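Local coordinates for protein 7,8-dihydro-6-hydroxymethylpterin pyrophosphokinase-dihydropteroate synthase (Plasmodium falciparum, PDB 6JWS) that probably catalyses two successive steps of folate biosynthesis, pyrophosphorylation of 6-hydroxymethyl-7,8-dihydropterin by ATP and condensation of the product with 4-aminobenzoate to 7,8-dihydropteroate, at residues I17-L22 with E111-N116; N175-M180 with F217-K222. The protein carries 1 engineered substitution. One frame throughout, in Å; residues are numbered along the deposited sequence.

Contact 1. Residues I17-L22 with E111-N116; sequences IAVLNL and ETFLKN
Ile17 and Val19 hold the ring of Phe113 against the central antiparallel sheet of the HPPK half, a ferredoxin-like alpha-beta fold, and illustrate how one aromatic residue can seat a short helix on a strand. The methyl CG2 of Ile17 lies over one face of the ring in a CH-pi contact, 3.9 Å from the centroid and 20° off the normal. It is offset toward the rim on the attached side, where CG2 is 3.7 Å from Phe113 CG. The other branch of Ile17 meets the root of the aromatic side chain, with CG1 3.8 Å from Phe113 CB. Two residues on, Val19 approaches the far end of the ring obliquely. Phe113 reaches both because its CG is anti to the backbone N (chi1 160°), carrying the ring from the last turn of helix 108-114 along the strand. Around this apolar core, Tyr340 stacks on Phe113, while backbone hydrogen bonds tie Val19 to strand 208-214 and Ala18 to strand 163-172. The helix ends just beyond, Lys115 being the first residue to leave helical geometry. At the end of the ring farthest from the helix, Val19 CG2 sits 3.8 Å from Phe113 CZ.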
loop_
_atom_site.group_PDB
_atom_site.type_symbol
_atom_site.label_atom_id
_atom_site.label_comp_id
_atom_site.label_asym_id
_atom_site.label_seq_id
_atom_site.Cartn_x
_atom_site.Cartn_y
_atom_site.Cartn_z
ATOM N N ILE B 17 -5.317 44.454 15.820
ATOM C CA ILE B 17 -4.959 43.110 15.380
ATOM C C ILE B 17 -3.439 42.953 15.289
ATOM O O ILE B 17 -2.798 43.555 14.432
ATOM C CB ILE B 17 -5.625 42.761 14.028
ATOM C CG1 ILE B 17 -7.125 43.057 14.010
ATOM C CG2 ILE B 17 -5.335 41.306 13.673
ATOM C CD1 ILE B 17 -7.922 42.164 14.937
ATOM N N ALA B 18 -2.883 42.066 16.118
ATOM C CA ALA B 18 -1.481 41.679 16.049
ATOM C C ALA B 18 -1.349 40.202 15.676
ATOM O O ALA B 18 -2.173 39.382 16.086
ATOM C CB ALA B 18 -0.824 41.902 17.385
ATOM N N VAL B 19 -0.255 39.880 14.968
ATOM C CA VAL B 19 0.118 38.519 14.629
ATOM C C VAL B 19 1.462 38.232 15.288
ATOM O O VAL B 19 2.395 39.009 15.129
ATOM C CB VAL B 19 0.157 38.333 13.099
ATOM C CG1 VAL B 19 0.385 36.888 12.683
ATOM C CG2 VAL B 19 -1.101 38.872 12.440
ATOM N N LEU B 20 1.528 37.142 16.063
ATOM C CA LEU B 20 2.712 36.786 16.826
ATOM C C LEU B 20 3.311 35.461 16.355
ATOM O O LEU B 20 2.601 34.592 15.840
ATOM C CB LEU B 20 2.370 36.684 18.318
ATOM C CG LEU B 20 1.678 37.882 18.966
ATOM C CD1 LEU B 20 1.533 37.633 20.459
ATOM C CD2 LEU B 20 2.450 39.180 18.721
ATOM N N ASN B 21 4.630 35.336 16.580
ATOM C CA ASN B 21 5.370 34.091 16.498
ATOM C C ASN B 21 5.831 33.684 17.900
ATOM O O ASN B 21 6.345 34.508 18.651
ATOM C CB ASN B 21 6.540 34.179 15.515
ATOM C CG ASN B 21 7.093 32.803 15.193
ATOM O OD1 ASN B 21 6.541 32.087 14.367
ATOM N ND2 ASN B 21 8.153 32.387 15.863
ATOM N N LEU B 22 5.627 32.405 18.249
ATOM C CA LEU B 22 6.051 31.820 19.512
ATOM C C LEU B 22 6.997 30.666 19.188
ATOM O O LEU B 22 6.599 29.737 18.497
ATOM C CB LEU B 22 4.825 31.262 20.251
ATOM C CG LEU B 22 3.890 32.230 20.986
ATOM C CD1 LEU B 22 3.472 33.416 20.133
ATOM C CD2 LEU B 22 2.653 31.491 21.474
ATOM N N GLU B 111 -11.670 40.947 10.234
ATOM C CA GLU B 111 -12.132 41.003 8.852
ATOM C C GLU B 111 -11.448 42.182 8.154
ATOM O O GLU B 111 -10.953 42.059 7.031
ATOM C CB GLU B 111 -13.666 41.052 8.836
ATOM C CG GLU B 111 -14.280 41.788 7.645
ATOM C CD GLU B 111 -15.301 42.891 7.944
ATOM O OE1 GLU B 111 -14.881 44.021 8.321
ATOM O OE2 GLU B 111 -16.521 42.630 7.785
ATOM N N THR B 112 -11.389 43.308 8.874
ATOM C CA THR B 112 -10.829 44.557 8.393
ATOM C C THR B 112 -9.339 44.365 8.127
ATOM O O THR B 112 -8.841 44.751 7.076
ATOM C CB THR B 112 -11.155 45.678 9.390
ATOM O OG1 THR B 112 -12.547 45.947 9.224
ATOM C CG2 THR B 112 -10.360 46.948 9.168
ATOM N N PHE B 113 -8.640 43.761 9.096
ATOM C CA PHE B 113 -7.219 43.497 8.969
ATOM C C PHE B 113 -6.933 42.633 7.738
ATOM O O PHE B 113 -6.011 42.951 6.997
ATOM C CB PHE B 113 -6.638 42.975 10.282
ATOM C CG PHE B 113 -5.324 42.251 10.124
ATOM C CD1 PHE B 113 -4.120 42.930 10.249
ATOM C CD2 PHE B 113 -5.292 40.888 9.850
ATOM C CE1 PHE B 113 -2.910 42.259 10.109
ATOM C CE2 PHE B 113 -4.087 40.217 9.697
ATOM C CZ PHE B 113 -2.893 40.903 9.829
ATOM N N LEU B 114 -7.744 41.587 7.496
ATOM C CA LEU B 114 -7.527 40.631 6.412
ATOM C C LEU B 114 -7.708 41.266 5.033
ATOM O O LEU B 114 -6.950 40.971 4.115
ATOM C CB LEU B 114 -8.451 39.418 6.565
ATOM C CG LEU B 114 -8.128 38.458 7.712
ATOM C CD1 LEU B 114 -9.168 37.343 7.770
ATOM C CD2 LEU B 114 -6.726 37.877 7.567
ATOM N N LYS B 115 -8.753 42.078 4.860
ATOM C CA LYS B 115 -8.797 42.967 3.712
ATOM C C LYS B 115 -7.769 44.051 4.027
ATOM O O LYS B 115 -6.964 43.878 4.939
ATOM C CB LYS B 115 -10.206 43.538 3.515
ATOM C CG LYS B 115 -11.361 42.538 3.461
ATOM C CD LYS B 115 -12.700 43.238 3.215
ATOM C CE LYS B 115 -13.882 42.318 2.981
ATOM N NZ LYS B 115 -14.929 42.509 4.016
ATOM N N ASN B 116 -7.777 45.179 3.331
ATOM C CA ASN B 116 -6.952 46.234 3.903
ATOM C C ASN B 116 -7.811 47.452 4.221
ATOM O O ASN B 116 -7.537 48.544 3.738
ATOM C CB ASN B 116 -5.646 46.460 3.137
ATOM C CG ASN B 116 -4.522 45.582 3.652
ATOM O OD1 ASN B 116 -3.900 45.883 4.671
ATOM N ND2 ASN B 116 -4.245 44.498 2.946
#

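Contact 2. Residues N175-M180 with F217-K222; sequences NDPLSM and FTIFMK
Pro177 and Leu178, in the first turn of helix 177-190, pack on Ile219 and Met221 of strand 219-221 and on Phe217 just before it. The arrangement is a helix N-terminus docked on a small two-stranded antiparallel sheet, strand 219-221 paired with strand 316-318, inside the HPPK fold. It shows how a helix start can be capped by its own Asp176 while its apolar residues do the docking.

Asn175 anchors the approach to the helix: its backbone O accepts from Lys14 NZ and its N bonds to Tyr238 OH. Asp176 is the N-cap. Its OD2 accepts from Ser179 N at 2.6 Å with an N-H...O angle of 158°, so that one of the amides left open at the helix start is satisfied. The backbone O of Asp176 then takes Met180 N in the first helical turn.

Pro177 presents two ring carbons to the other segment. CD comes to the edge of the Phe217 ring, near its plane, 4.3 Å from CD2, whereas CG meets Ile219 CD1 at 3.9 Å. The same proline also touches Leu316 and Ile318 on the partner strand, as well as Phe214, and its side chain is about 7 Å from the bound ATP; the packing therefore lies close behind the nucleotide pocket, whose residues include Leu316 and Ile318.

Leu178 holds CG anti to the backbone N (chi1 -173°), and crosses the side chain of Met221 at about a right angle. Met221 is extended about chi2 and then bends at chi3 (52°), bringing its terminal methyl CE to 3.8 Å from Leu178 CD2.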
loop_
_atom_site.group_PDB
_atom_site.type_symbol
_atom_site.label_atom_id
_atom_site.label_comp_id
_atom_site.label_asym_id
_atom_site.label_seq_id
_atom_site.Cartn_x
_atom_site.Cartn_y
_atom_site.Cartn_z
ATOM N N ASN B 175 -2.169 49.580 22.751
ATOM C CA ASN B 175 -2.329 50.702 21.837
ATOM C C ASN B 175 -1.379 50.630 20.644
ATOM O O ASN B 175 -1.696 51.180 19.588
ATOM C CB ASN B 175 -2.188 52.056 22.535
ATOM C CG ASN B 175 -3.314 52.342 23.506
ATOM O OD1 ASN B 175 -4.478 52.038 23.247
ATOM N ND2 ASN B 175 -2.968 52.935 24.634
ATOM N N ASP B 176 -0.216 49.980 20.813
ATOM C CA ASP B 176 0.815 50.036 19.787
ATOM C C ASP B 176 1.768 48.852 19.923
ATOM O O ASP B 176 1.856 48.238 20.991
ATOM C CB ASP B 176 1.616 51.338 19.890
ATOM C CG ASP B 176 2.397 51.410 21.189
ATOM O OD1 ASP B 176 1.784 51.780 22.215
ATOM O OD2 ASP B 176 3.584 51.009 21.189
ATOM N N PRO B 177 2.532 48.526 18.848
ATOM C CA PRO B 177 3.495 47.425 18.884
ATOM C C PRO B 177 4.639 47.612 19.874
ATOM O O PRO B 177 5.211 46.629 20.363
ATOM C CB PRO B 177 4.010 47.295 17.436
ATOM C CG PRO B 177 3.625 48.593 16.744
ATOM C CD PRO B 177 2.436 49.139 17.508
ATOM N N LEU B 178 4.971 48.874 20.179
ATOM C CA LEU B 178 6.038 49.087 21.149
ATOM C C LEU B 178 5.529 48.739 22.542
ATOM O O LEU B 178 6.200 48.021 23.272
ATOM C CB LEU B 178 6.628 50.499 21.061
ATOM C CG LEU B 178 7.858 50.735 21.940
ATOM C CD1 LEU B 178 8.800 49.541 21.913
ATOM C CD2 LEU B 178 8.596 51.999 21.532
ATOM N N SER B 179 4.320 49.200 22.886
ATOM C CA SER B 179 3.740 48.791 24.162
ATOM C C SER B 179 3.558 47.272 24.185
ATOM O O SER B 179 3.851 46.623 25.193
ATOM C CB SER B 179 2.448 49.504 24.489
ATOM O OG SER B 179 2.437 50.833 23.985
ATOM N N MET B 180 3.109 46.702 23.059
ATOM C CA MET B 180 2.894 45.263 23.025
ATOM C C MET B 180 4.205 44.523 23.273
ATOM O O MET B 180 4.242 43.567 24.054
ATOM C CB MET B 180 2.269 44.782 21.712
ATOM C CG MET B 180 2.095 43.268 21.689
ATOM S SD MET B 180 0.737 42.771 20.634
ATOM C CE MET B 180 1.530 42.921 19.040
ATOM N N PHE B 217 0.474 48.534 9.768
ATOM C CA PHE B 217 1.565 49.467 10.020
ATOM C C PHE B 217 2.860 48.985 9.365
ATOM O O PHE B 217 3.133 47.784 9.297
ATOM C CB PHE B 217 1.830 49.643 11.522
ATOM C CG PHE B 217 0.696 50.203 12.347
ATOM C CD1 PHE B 217 -0.417 50.776 11.751
ATOM C CD2 PHE B 217 0.762 50.183 13.732
ATOM C CE1 PHE B 217 -1.465 51.265 12.517
ATOM C CE2 PHE B 217 -0.284 50.678 14.500
ATOM C CZ PHE B 217 -1.393 51.220 13.889
ATOM N N THR B 218 3.671 49.956 8.930
ATOM C CA THR B 218 5.034 49.731 8.484
ATOM C C THR B 218 5.955 50.600 9.337
ATOM O O THR B 218 5.985 51.818 9.169
ATOM C CB THR B 218 5.188 50.128 7.011
ATOM O OG1 THR B 218 4.156 49.537 6.224
ATOM C CG2 THR B 218 6.545 49.769 6.444
ATOM N N ILE B 219 6.711 49.961 10.235
ATOM C CA ILE B 219 7.500 50.654 11.240
ATOM C C ILE B 219 8.916 50.080 11.249
ATOM O O ILE B 219 9.087 48.867 11.143
ATOM C CB ILE B 219 6.831 50.492 12.621
ATOM C CG1 ILE B 219 5.564 51.342 12.723
ATOM C CG2 ILE B 219 7.807 50.766 13.759
ATOM C CD1 ILE B 219 4.519 50.762 13.638
ATOM N N PHE B 220 9.919 50.970 11.373
ATOM C CA PHE B 220 11.276 50.591 11.740
ATOM C C PHE B 220 11.866 51.682 12.631
ATOM O O PHE B 220 12.130 52.787 12.164
ATOM C CB PHE B 220 12.146 50.292 10.509
ATOM C CG PHE B 220 13.339 49.404 10.789
ATOM C CD1 PHE B 220 14.507 49.920 11.333
ATOM C CD2 PHE B 220 13.287 48.037 10.533
ATOM C CE1 PHE B 220 15.591 49.092 11.610
ATOM C CE2 PHE B 220 14.366 47.210 10.809
ATOM C CZ PHE B 220 15.522 47.738 11.347
ATOM N N MET B 221 12.061 51.360 13.915
ATOM C CA MET B 221 12.549 52.321 14.892
ATOM C C MET B 221 13.938 51.881 15.340
ATOM O O MET B 221 14.066 50.850 15.996
ATOM C CB MET B 221 11.612 52.392 16.104
ATOM C CG MET B 221 10.344 53.192 15.844
ATOM S SD MET B 221 9.187 53.252 17.261
ATOM C CE MET B 221 10.260 53.813 18.585
ATOM N N LYS B 222 14.954 52.688 14.996
ATOM C CA LYS B 222 16.327 52.218 14.868
ATOM C C LYS B 222 17.038 52.120 16.216
ATOM O O LYS B 222 17.847 51.212 16.415
ATOM C CB LYS B 222 17.116 53.066 13.865
ATOM C CG LYS B 222 17.061 52.582 12.420
ATOM C CD LYS B 222 17.805 53.470 11.440
ATOM C CE LYS B 222 17.081 54.771 11.154
ATOM N NZ LYS B 222 17.610 55.444 9.943
#

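How the contacts relate
Along the chain both segments of contact 1 precede those of contact 2, and their centres lie 14 Å apart in the HPPK half of this bifunctional enzyme. The general lesson is that one sheet can organise packing in several directions. Strand 16-24 takes helix 108-114 through Ile17 and Val19, while Ala18 and Leu20 touch Met180 of helix 177-190, the helix that carries contact 2. Leu20 CD2 lies 3.9 Å from Met180 CE, which joins the two contacts directly. Strand 208-214, next to strand 16-24, also packs on Pro177 and Met180 and supplies the ATP-pocket residue Ile211, so the contacts belong to the framework flanking the nucleotide site.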